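Local atomic coordinates of adhesin A (Fusobacterium nucleatum, PDB entry 3ETZ), a protein that acts as a bacterial adhesin, probably attaching the cell to host surfaces, and oligomerises through a motif termed the leucine chain. Residues A[42-47]-A[90-95]; A[29-33]-A[101-105]. The protein carries 1 engineered substitution. All blocks are in the same frame, centred on the assembly; numbering follows the deposited sequence.

How the interactions relate
Both contacts clamp the same pair of helices, 5-63 and 70-108, at two levels of one long hairpin, with centres about 17 Å apart and nearest atoms about 7 Å apart. Interaction 1 lies nearer the turn of the hairpin and interaction 2 further along, closer to the C-terminal end of helix 70-108. Each is a surface contact with one buried residue, M91 in the first and F101 in the second. Interaction 1 mixes leucine-methionine packing with the amides of N46 and Q94, and a water bridges E47 and K95. In interaction 2 the segment axes stand wider, 11.0 against 9.8 Å, and two aromatic rings span the gap.

Interaction 1: residues A[42-47]-A[90-95]; sequences ALAQNE and EMEQQK
L43 and M91 are where segments 42-47 and 90-95 bring their CA atoms nearest, 5.9 Å apart. The two helical segments run antiparallel at 149°, with axes 9.8 Å apart at closest approach. L43 holds its CG anti to the backbone N (chi1 173°), which carries the fork over to the other helix. There its branches divide: CD1 rests 3.7 Å from M91 CB, and CD2 lies 3.6 Å from K95 CG, meeting the lysine chain at about a right angle. One turn on, N46 brings CB to 3.6 Å from M91 CG, so the start of the methionine chain touches both the leucine branch and the asparagine CB. The amide of N46 reaches the ends of E90 and Q94, lying nearly coplanar with the Q94 amide (planes 19° apart), while A42 CB packs against the tip of Q94. At the side where E47 and K95 lie, a water ties the charges together, donating to E47 OE2 at 2.7 Å and accepting from K95 NZ at 2.6 Å. L43 and N46 also touch I98 and L87 on the same partner helix. This mixed seam, L43 and M91 beside two amides, joins FadA's antiparallel helix-loop-helix hairpin, consistent with the predicted coiled coil.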
loop_
_atom_site.group_PDB
_atom_site.type_symbol
_atom_site.label_atom_id
_atom_site.label_comp_id
_atom_site.label_asym_id
_atom_site.label_seq_id
_atom_site.Cartn_x
_atom_site.Cartn_y
_atom_site.Cartn_z
ATOM N N ALA A 42 -6.192 -0.528 4.562
ATOM C CA ALA A 42 -5.548 -1.821 4.717
ATOM C C ALA A 42 -4.316 -1.692 5.624
ATOM O O ALA A 42 -4.049 -2.552 6.440
ATOM C CB ALA A 42 -5.138 -2.368 3.343
ATOM N N LEU A 43 -3.553 -0.622 5.458
ATOM C CA LEU A 43 -2.377 -0.428 6.295
ATOM C C LEU A 43 -2.772 -0.326 7.781
ATOM O O LEU A 43 -2.151 -0.953 8.639
ATOM C CB LEU A 43 -1.629 0.837 5.881
ATOM C CG LEU A 43 -0.463 1.224 6.802
ATOM C CD1 LEU A 43 0.555 0.062 6.841
ATOM C CD2 LEU A 43 0.191 2.508 6.304
ATOM N N ALA A 44 -3.804 0.457 8.077
ATOM C CA ALA A 44 -4.261 0.627 9.477
ATOM C C ALA A 44 -4.699 -0.712 10.079
ATOM O O ALA A 44 -4.392 -1.027 11.237
ATOM C CB ALA A 44 -5.421 1.671 9.546
ATOM N N GLN A 45 -5.394 -1.521 9.290
ATOM C CA GLN A 45 -5.839 -2.798 9.790
ATOM C C GLN A 45 -4.627 -3.699 9.987
ATOM O O GLN A 45 -4.544 -4.442 10.967
ATOM C CB GLN A 45 -6.866 -3.420 8.835
ATOM C CG GLN A 45 -7.221 -4.845 9.215
ATOM C CD GLN A 45 -8.580 -5.298 8.693
ATOM O OE1 GLN A 45 -8.890 -5.157 7.501
ATOM N NE2 GLN A 45 -9.398 -5.856 9.590
ATOM N N ASN A 46 -3.670 -3.619 9.066
ATOM C CA ASN A 46 -2.456 -4.423 9.169
ATOM C C ASN A 46 -1.604 -4.066 10.397
ATOM O O ASN A 46 -1.055 -4.954 11.046
ATOM C CB ASN A 46 -1.588 -4.266 7.912
ATOM C CG ASN A 46 -2.031 -5.196 6.772
ATOM O OD1 ASN A 46 -1.682 -4.996 5.598
ATOM N ND2 ASN A 46 -2.779 -6.216 7.117
ATOM N N GLU A 47 -1.469 -2.783 10.690
ATOM C CA GLU A 47 -0.676 -2.364 11.862
ATOM C C GLU A 47 -1.219 -3.002 13.154
ATOM O O GLU A 47 -0.444 -3.423 14.023
ATOM C CB GLU A 47 -0.681 -0.825 11.964
ATOM C CG GLU A 47 0.030 -0.221 10.760
ATOM C CD GLU A 47 0.201 1.285 10.804
ATOM O OE1 GLU A 47 -0.750 2.006 11.166
ATOM O OE2 GLU A 47 1.300 1.753 10.444
ATOM N N GLU A 90 4.371 -6.317 3.248
ATOM C CA GLU A 90 3.077 -5.834 2.730
ATOM C C GLU A 90 2.859 -4.374 3.200
ATOM O O GLU A 90 2.503 -3.489 2.408
ATOM C CB GLU A 90 1.927 -6.716 3.259
ATOM C CG GLU A 90 0.508 -6.266 2.864
ATOM C CD GLU A 90 -0.566 -7.265 3.281
ATOM O OE1 GLU A 90 -0.274 -8.471 3.287
ATOM O OE2 GLU A 90 -1.699 -6.859 3.590
ATOM N N MET A 91 3.074 -4.113 4.495
ATOM C CA MET A 91 2.874 -2.749 5.015
ATOM C C MET A 91 3.823 -1.727 4.402
ATOM O O MET A 91 3.452 -0.581 4.172
ATOM C CB MET A 91 2.996 -2.747 6.551
ATOM C CG MET A 91 1.866 -3.533 7.223
ATOM S SD MET A 91 2.041 -3.522 9.034
ATOM C CE MET A 91 2.043 -2.009 9.342
ATOM N N GLU A 92 5.062 -2.148 4.137
ATOM C CA GLU A 92 6.041 -1.261 3.496
ATOM C C GLU A 92 5.538 -0.857 2.088
ATOM O O GLU A 92 5.656 0.298 1.669
ATOM C CB GLU A 92 7.387 -1.996 3.381
ATOM C CG GLU A 92 8.541 -1.185 2.836
ATOM C CD GLU A 92 9.889 -1.889 3.015
ATOM O OE1 GLU A 92 10.169 -2.410 4.123
ATOM O OE2 GLU A 92 10.681 -1.909 2.048
ATOM N N GLN A 93 4.991 -1.817 1.345
ATOM C CA GLN A 93 4.486 -1.521 0.011
ATOM C C GLN A 93 3.259 -0.610 0.097
ATOM O O GLN A 93 3.066 0.261 -0.751
ATOM C CB GLN A 93 4.134 -2.830 -0.727
ATOM C CG GLN A 93 5.363 -3.626 -1.175
ATOM C CD GLN A 93 6.357 -2.786 -1.976
ATOM O OE1 GLN A 93 5.989 -2.121 -2.940
ATOM N NE2 GLN A 93 7.617 -2.808 -1.564
ATOM N N GLN A 94 2.421 -0.811 1.116
ATOM C CA GLN A 94 1.259 0.032 1.315
ATOM C C GLN A 94 1.684 1.466 1.633
ATOM O O GLN A 94 1.092 2.426 1.116
ATOM C CB GLN A 94 0.351 -0.545 2.421
ATOM C CG GLN A 94 -0.442 -1.762 1.911
ATOM C CD GLN A 94 -1.021 -2.641 3.009
ATOM O OE1 GLN A 94 -0.658 -2.545 4.197
ATOM N NE2 GLN A 94 -1.896 -3.538 2.606
ATOM N N LYS A 95 2.705 1.626 2.472
ATOM C CA LYS A 95 3.186 2.979 2.780
ATOM C C LYS A 95 3.797 3.607 1.533
ATOM O O LYS A 95 3.674 4.810 1.335
ATOM C CB LYS A 95 4.236 2.980 3.895
ATOM C CG LYS A 95 3.655 2.677 5.275
ATOM C CD LYS A 95 4.731 2.667 6.356
ATOM C CE LYS A 95 4.124 2.476 7.754
ATOM N NZ LYS A 95 5.199 2.174 8.754
HETATM O O HOH W 1 3.712 0.643 10.245
#

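Interaction 2: residues A[29-33]-A[101-105]; sequences FNEER and FEKIQ
F101 reaches across from segment 101-105 to meet F29, E32 and R33 of segment 29-33. The bond from CA to CB heads toward the opposing helix, and with CG anti to the backbone N (chi1 180°) the ring is carried straight on into the gap. CD1 comes down on the backbone of E32, 3.9 Å from E32 O, with E32 CB close by. Further out, CE1 stands over one face of the F29 ring, 3.6 Å from F29 CE1. The tip, CZ, touches two residues at once: F29 CZ lies at 3.5 Å and R33 CB at 3.6 Å. The F29 and F101 rings meet obliquely, centroids 5.2 Å apart and planes at 45°. In the antiparallel helix-loop-helix hairpin of this adhesin, the aromatic pair bridges the two long helices, F101 being the buried member. R33 closes over F101 as well: R33 CA sits 4.0 Å from the centroid of the F101 ring, 22° off its normal, a CH-pi contact over the face. The arginine then bends beyond CG, so that the edge of the F29 ring, at CE2, comes over one face of the guanidinium, toward its rim. Q105 OE1 lies near the guanidinium plane at its edge, 3.8 Å from R33 NH2, too long for a hydrogen bond. On another flank, E32 OE1 meets I104 CD1 at 3.8 Å, and E32 OE2 forms a salt bridge with R28.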
loop_
_atom_site.group_PDB
_atom_site.type_symbol
_atom_site.label_atom_id
_atom_site.label_comp_id
_atom_site.label_asym_id
_atom_site.label_seq_id
_atom_site.Cartn_x
_atom_site.Cartn_y
_atom_site.Cartn_z
ATOM N N PHE A 29 -5.492 10.444 -12.085
ATOM C CA PHE A 29 -5.229 10.985 -10.763
ATOM C C PHE A 29 -6.266 10.474 -9.751
ATOM O O PHE A 29 -5.914 10.091 -8.627
ATOM C CB PHE A 29 -5.250 12.518 -10.782
ATOM C CG PHE A 29 -5.084 13.132 -9.414
ATOM C CD1 PHE A 29 -3.824 13.386 -8.900
ATOM C CD2 PHE A 29 -6.198 13.437 -8.640
ATOM C CE1 PHE A 29 -3.669 13.942 -7.614
ATOM C CE2 PHE A 29 -6.057 13.990 -7.360
ATOM C CZ PHE A 29 -4.779 14.241 -6.854
ATOM N N ASN A 30 -7.540 10.461 -10.140
ATOM C CA ASN A 30 -8.583 9.999 -9.238
ATOM C C ASN A 30 -8.377 8.523 -8.890
ATOM O O ASN A 30 -8.669 8.089 -7.780
ATOM C CB ASN A 30 -9.985 10.182 -9.868
ATOM C CG ASN A 30 -10.390 11.642 -10.000
ATOM O OD1 ASN A 30 -11.317 11.984 -10.747
ATOM N ND2 ASN A 30 -9.700 12.504 -9.284
ATOM N N GLU A 31 -7.921 7.740 -9.861
ATOM C CA GLU A 31 -7.689 6.315 -9.636
ATOM C C GLU A 31 -6.529 6.130 -8.635
ATOM O O GLU A 31 -6.597 5.279 -7.744
ATOM C CB GLU A 31 -7.385 5.623 -10.984
ATOM C CG GLU A 31 -6.791 4.206 -10.922
ATOM C CD GLU A 31 -7.724 3.166 -10.304
ATOM O OE1 GLU A 31 -8.963 3.283 -10.471
ATOM O OE2 GLU A 31 -7.205 2.208 -9.672
ATOM N N GLU A 32 -5.486 6.932 -8.774
ATOM C CA GLU A 32 -4.330 6.849 -7.864
ATOM C C GLU A 32 -4.754 7.213 -6.437
ATOM O O GLU A 32 -4.244 6.651 -5.446
ATOM C CB GLU A 32 -3.217 7.789 -8.314
ATOM C CG GLU A 32 -2.604 7.430 -9.663
ATOM C CD GLU A 32 -1.787 8.585 -10.262
ATOM O OE1 GLU A 32 -1.902 9.736 -9.768
ATOM O OE2 GLU A 32 -1.043 8.351 -11.242
ATOM N N ARG A 33 -5.716 8.132 -6.346
ATOM C CA ARG A 33 -6.215 8.574 -5.052
ATOM C C ARG A 33 -7.002 7.459 -4.397
ATOM O O ARG A 33 -6.850 7.207 -3.196
ATOM C CB ARG A 33 -7.105 9.821 -5.206
ATOM C CG ARG A 33 -7.906 10.179 -3.948
ATOM C CD ARG A 33 -8.688 11.487 -4.139
ATOM N NE ARG A 33 -7.804 12.646 -4.039
ATOM C CZ ARG A 33 -8.144 13.898 -4.346
ATOM N NH1 ARG A 33 -9.368 14.184 -4.788
ATOM N NH2 ARG A 33 -7.256 14.872 -4.202
ATOM N N PHE A 101 1.652 8.783 -3.641
ATOM C CA PHE A 101 0.525 9.651 -3.964
ATOM C C PHE A 101 0.622 11.030 -3.301
ATOM O O PHE A 101 0.152 12.026 -3.873
ATOM C CB PHE A 101 -0.811 9.021 -3.579
ATOM C CG PHE A 101 -1.988 9.898 -3.902
ATOM C CD1 PHE A 101 -2.392 10.083 -5.222
ATOM C CD2 PHE A 101 -2.637 10.614 -2.895
ATOM C CE1 PHE A 101 -3.427 10.975 -5.540
ATOM C CE2 PHE A 101 -3.670 11.507 -3.203
ATOM C CZ PHE A 101 -4.064 11.686 -4.536
ATOM N N GLU A 102 1.195 11.099 -2.096
ATOM C CA GLU A 102 1.326 12.395 -1.432
ATOM C C GLU A 102 2.337 13.223 -2.212
ATOM O O GLU A 102 2.103 14.400 -2.471
ATOM C CB GLU A 102 1.765 12.236 0.034
ATOM C CG GLU A 102 0.725 11.536 0.900
ATOM C CD GLU A 102 1.137 11.402 2.366
ATOM O OE1 GLU A 102 2.349 11.245 2.643
ATOM O OE2 GLU A 102 0.238 11.430 3.238
ATOM N N LYS A 103 3.447 12.606 -2.613
ATOM C CA LYS A 103 4.460 13.322 -3.381
ATOM C C LYS A 103 3.869 13.869 -4.691
ATOM O O LYS A 103 3.935 15.075 -4.940
ATOM C CB LYS A 103 5.662 12.414 -3.695
ATOM C CG LYS A 103 6.518 12.049 -2.475
ATOM C CD LYS A 103 7.766 11.243 -2.865
ATOM C CE LYS A 103 8.731 12.087 -3.713
ATOM N NZ LYS A 103 9.940 11.336 -4.194
ATOM N N ILE A 104 3.281 13.000 -5.521
ATOM C CA ILE A 104 2.717 13.467 -6.782
ATOM C C ILE A 104 1.661 14.545 -6.526
ATOM O O ILE A 104 1.529 15.488 -7.302
ATOM C CB ILE A 104 2.112 12.290 -7.634
ATOM C CG1 ILE A 104 1.779 12.785 -9.046
ATOM C CG2 ILE A 104 0.838 11.770 -7.009
ATOM C CD1 ILE A 104 1.374 11.678 -10.038
ATOM N N GLN A 105 0.937 14.417 -5.422
ATOM C CA GLN A 105 -0.098 15.377 -5.045
ATOM C C GLN A 105 0.537 16.731 -4.713
ATOM O O GLN A 105 -0.099 17.780 -4.835
ATOM C CB GLN A 105 -0.852 14.854 -3.829
ATOM C CG GLN A 105 -2.099 15.614 -3.456
ATOM C CD GLN A 105 -2.870 14.916 -2.352
ATOM O OE1 GLN A 105 -4.040 15.200 -2.121
ATOM N NE2 GLN A 105 -2.211 13.994 -1.662
#